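Local atomic coordinates of diaphanous protein (Entamoeba histolytica, PDB entry 4DVG), a protein that is a diaphanous-type formin, probably autoinhibited until a Rho-family GTPase binds its N-terminal region and then able to promote actin filament assembly. Residues 113-118 with 133-138. Sequence-based numbering, arbitrary orientation.
Sequences AIYKKK and KCCEVL
The antiparallel hairpin of helices 108-120 and 127-141, within the region assigned to the GTPase-binding domain, is packed here around the ring of Tyr-115, which meets Cys-134, Cys-135 and Leu-138. The short segments run 155° apart in direction, their axes 10.2 Å from each other at closest approach. Tyr-115 lies level with Cys-134, the two CA atoms 6.0 Å apart. With CG anti to the backbone N (chi1 -178°), the tyrosine lays its ring against helix 127-141. One face takes the methyl CD1 of Leu-138, a CH-pi contact with the carbon 3.8 Å from the ring centroid and 29° off the normal. That methyl sits off-centre, with CD1 of Leu-138 nearest CD2 of Tyr-115 at 3.4 Å.

The two cysteines approach the same ring obliquely. CB of Cys-134 comes within 3.5 Å of Tyr-115 CD1, and SG of Cys-134 reaches helix 108-120, lying 3.8 Å from CG of Lys-118 and touching CG2 of Ile-114. SG of Cys-135 sits near the phenol end, 3.6 Å from Tyr-115 OH. SG of Cys-134 and SG of Cys-135 both make sulfur-aromatic contacts with the Tyr-115 ring, each 5.1 Å from its centroid. Consecutive antiparallel helices joined by a short connection suit the helical-repeat, armadillo-like architecture known from the N-terminal regions of diaphanous formins. No hydrogen bond links the two segments, so apolar and sulfur contacts carry this buried interface. Helix 160-165 adds Leu-160 and Leu-161 against Tyr-115, while Leu-138 also packs on Leu-108, Leu-111 and Met-112 of helix 108-120. Lys-118 contributes its aliphatic stem; the chain bends at its second torsion and carries NZ away to a salt bridge with Glu-130 and a hydrogen bond to Asp-79 O.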
ATOM      1  N   ALA B 113       5.654  -9.319 -17.471  1.00 47.60           N
ATOM      2  CA  ALA B 113       6.745  -9.556 -18.388  1.00 53.87           C
ATOM      3  C   ALA B 113       7.969  -8.767 -17.928  1.00 67.76           C
ATOM      4  O   ALA B 113       9.106  -9.258 -17.962  1.00 67.10           O
ATOM      5  CB  ALA B 113       6.341  -9.127 -19.787  1.00 52.22           C
ATOM      6  N   ILE B 114       7.721  -7.531 -17.508  1.00 64.61           N
ATOM      7  CA  ILE B 114       8.785  -6.674 -17.031  1.00 63.76           C
ATOM      8  C   ILE B 114       9.345  -7.275 -15.760  1.00 62.06           C
ATOM      9  O   ILE B 114      10.554  -7.282 -15.541  1.00 66.37           O
ATOM     10  CB  ILE B 114       8.280  -5.249 -16.784  1.00 53.14           C
ATOM     11  CG1 ILE B 114       8.337  -4.459 -18.081  1.00 51.89           C
ATOM     12  CG2 ILE B 114       9.123  -4.542 -15.758  1.00 45.42           C
ATOM     13  CD1 ILE B 114       7.417  -3.286 -18.087  1.00 48.13           C
ATOM     14  N   TYR B 115       8.452  -7.798 -14.938  1.00 51.47           N
ATOM     15  CA  TYR B 115       8.840  -8.405 -13.682  1.00 51.47           C
ATOM     16  C   TYR B 115       9.736  -9.632 -13.924  1.00 63.88           C
ATOM     17  O   TYR B 115      10.713  -9.845 -13.201  1.00 63.16           O
ATOM     18  CB  TYR B 115       7.587  -8.776 -12.907  1.00 44.65           C
ATOM     19  CG  TYR B 115       7.836  -9.381 -11.554  1.00 52.24           C
ATOM     20  CD1 TYR B 115       8.894  -8.952 -10.763  1.00 52.67           C
ATOM     21  CD2 TYR B 115       6.988 -10.367 -11.049  1.00 53.14           C
ATOM     22  CE1 TYR B 115       9.109  -9.494  -9.515  1.00 52.37           C
ATOM     23  CE2 TYR B 115       7.200 -10.923  -9.805  1.00 55.88           C
ATOM     24  CZ  TYR B 115       8.266 -10.478  -9.042  1.00 56.54           C
ATOM     25  OH  TYR B 115       8.485 -11.022  -7.805  1.00 56.43           O
ATOM     26  N   LYS B 116       9.416 -10.427 -14.948  1.00 62.55           N
ATOM     27  CA  LYS B 116      10.273 -11.558 -15.292  1.00 66.04           C
ATOM     28  C   LYS B 116      11.672 -11.046 -15.623  1.00 67.99           C
ATOM     29  O   LYS B 116      12.659 -11.498 -15.047  1.00 80.04           O
ATOM     30  CB  LYS B 116       9.685 -12.388 -16.453  1.00 65.75           C
ATOM     31  CG  LYS B 116      10.568 -13.558 -16.937  1.00 62.71           C
ATOM     32  CD  LYS B 116       9.768 -14.708 -17.585  1.00 63.13           C
ATOM     33  NZ  LYS B 116      11.313 -15.025 -19.406  1.00 80.69           N
ATOM     34  N   LYS B 117      11.747 -10.091 -16.545  1.00 58.22           N
ATOM     35  CA  LYS B 117      13.014  -9.497 -16.939  1.00 55.56           C
ATOM     36  C   LYS B 117      13.811  -9.069 -15.711  1.00 58.78           C
ATOM     37  O   LYS B 117      15.033  -9.211 -15.686  0.92 60.93           O
ATOM     38  CB  LYS B 117      12.803  -8.271 -17.838  1.00 60.45           C
ATOM     39  CG  LYS B 117      12.757  -8.554 -19.315  1.00 76.84           C
ATOM     40  CD  LYS B 117      12.566  -7.256 -20.096  1.00 90.84           C
ATOM     41  CE  LYS B 117      11.252  -7.272 -20.876  1.00 98.37           C
ATOM     42  NZ  LYS B 117      10.919  -5.945 -21.486  1.00103.20           N
ATOM     43  N   LYS B 118      13.121  -8.527 -14.705  1.00 52.03           N
ATOM     44  CA  LYS B 118      13.796  -7.967 -13.550  1.00 58.58           C
ATOM     45  C   LYS B 118      14.311  -9.093 -12.672  1.00 58.49           C
ATOM     46  O   LYS B 118      15.479  -9.092 -12.275  1.00 59.10           O
ATOM     47  CB  LYS B 118      12.875  -7.042 -12.730  1.00 62.94           C
ATOM     48  CG  LYS B 118      12.529  -5.721 -13.377  1.00 60.05           C
ATOM     49  CD  LYS B 118      13.703  -5.137 -14.145  1.00 61.97           C
ATOM     50  CE  LYS B 118      13.387  -3.698 -14.538  1.00 69.35           C
ATOM     51  NZ  LYS B 118      14.288  -3.169 -15.601  1.00 77.71           N
ATOM     52  N   LYS B 133      10.967  -2.651  -6.750  1.00 44.87           N
ATOM     53  CA  LYS B 133       9.914  -1.723  -7.188  1.00 55.10           C
ATOM     54  C   LYS B 133       8.790  -2.509  -7.853  1.00 55.50           C
ATOM     55  O   LYS B 133       7.607  -2.256  -7.588  1.00 54.84           O
ATOM     56  CB  LYS B 133      10.416  -0.623  -8.138  1.00 56.44           C
ATOM     57  CG  LYS B 133      10.850   0.659  -7.437  1.00 65.89           C
ATOM     58  CD  LYS B 133       9.838   1.126  -6.398  1.00 71.36           C
ATOM     59  CE  LYS B 133      10.350   2.346  -5.604  1.00 78.06           C
ATOM     60  NZ  LYS B 133      11.779   2.248  -5.097  1.00 76.75           N
ATOM     61  N   CYS B 134       9.175  -3.464  -8.703  1.00 49.46           N
ATOM     62  CA  CYS B 134       8.217  -4.375  -9.320  1.00 56.26           C
ATOM     63  C   CYS B 134       7.257  -4.999  -8.311  1.00 51.07           C
ATOM     64  O   CYS B 134       6.047  -4.998  -8.519  1.00 53.17           O
ATOM     65  CB  CYS B 134       8.943  -5.486 -10.069  1.00 57.73           C
ATOM     66  SG  CYS B 134       9.164  -5.153 -11.789  1.00 84.40           S
ATOM     67  N   CYS B 135       7.800  -5.545  -7.228  1.00 38.10           N
ATOM     68  CA  CYS B 135       6.959  -6.156  -6.219  1.00 41.89           C
ATOM     69  C   CYS B 135       6.034  -5.125  -5.661  1.00 48.51           C
ATOM     70  O   CYS B 135       4.856  -5.412  -5.389  1.00 53.47           O
ATOM     71  CB  CYS B 135       7.798  -6.734  -5.080  1.00 42.69           C
ATOM     72  SG  CYS B 135       8.765  -8.146  -5.608  1.00 56.73           S
ATOM     73  N   GLU B 136       6.586  -3.924  -5.485  1.00 45.39           N
ATOM     74  CA  GLU B 136       5.879  -2.824  -4.861  1.00 48.22           C
ATOM     75  C   GLU B 136       4.711  -2.427  -5.768  1.00 47.44           C
ATOM     76  O   GLU B 136       3.577  -2.263  -5.306  1.00 51.74           O
ATOM     77  CB  GLU B 136       6.845  -1.675  -4.571  1.00 49.32           C
ATOM     78  CG  GLU B 136       6.200  -0.406  -4.069  1.00 52.79           C
ATOM     79  CD  GLU B 136       7.113   0.415  -3.146  1.00 61.59           C
ATOM     80  OE1 GLU B 136       6.594   0.988  -2.157  1.00 61.25           O
ATOM     81  OE2 GLU B 136       8.341   0.478  -3.400  0.51 63.86           O
ATOM     82  N   VAL B 137       4.977  -2.344  -7.066  1.00 40.23           N
ATOM     83  CA  VAL B 137       3.942  -1.983  -8.025  1.00 43.48           C
ATOM     84  C   VAL B 137       2.880  -3.074  -8.135  1.00 48.82           C
ATOM     85  O   VAL B 137       1.690  -2.775  -8.154  1.00 52.00           O
ATOM     86  CB  VAL B 137       4.528  -1.731  -9.406  1.00 42.87           C
ATOM     87  CG1 VAL B 137       3.409  -1.521 -10.452  1.00 41.77           C
ATOM     88  CG2 VAL B 137       5.463  -0.554  -9.352  1.00 46.08           C
ATOM     89  N   LEU B 138       3.312  -4.333  -8.204  1.00 46.97           N
ATOM     90  CA  LEU B 138       2.374  -5.454  -8.301  1.00 45.87           C
ATOM     91  C   LEU B 138       1.458  -5.482  -7.079  1.00 44.89           C
ATOM     92  O   LEU B 138       0.251  -5.716  -7.187  1.00 46.34           O
ATOM     93  CB  LEU B 138       3.112  -6.795  -8.485  1.00 38.14           C
ATOM     94  CG  LEU B 138       3.636  -6.966  -9.917  1.00 39.95           C
ATOM     95  CD1 LEU B 138       4.735  -8.042 -10.068  1.00 41.83           C
ATOM     96  CD2 LEU B 138       2.506  -7.205 -10.874  1.00 36.96           C
TER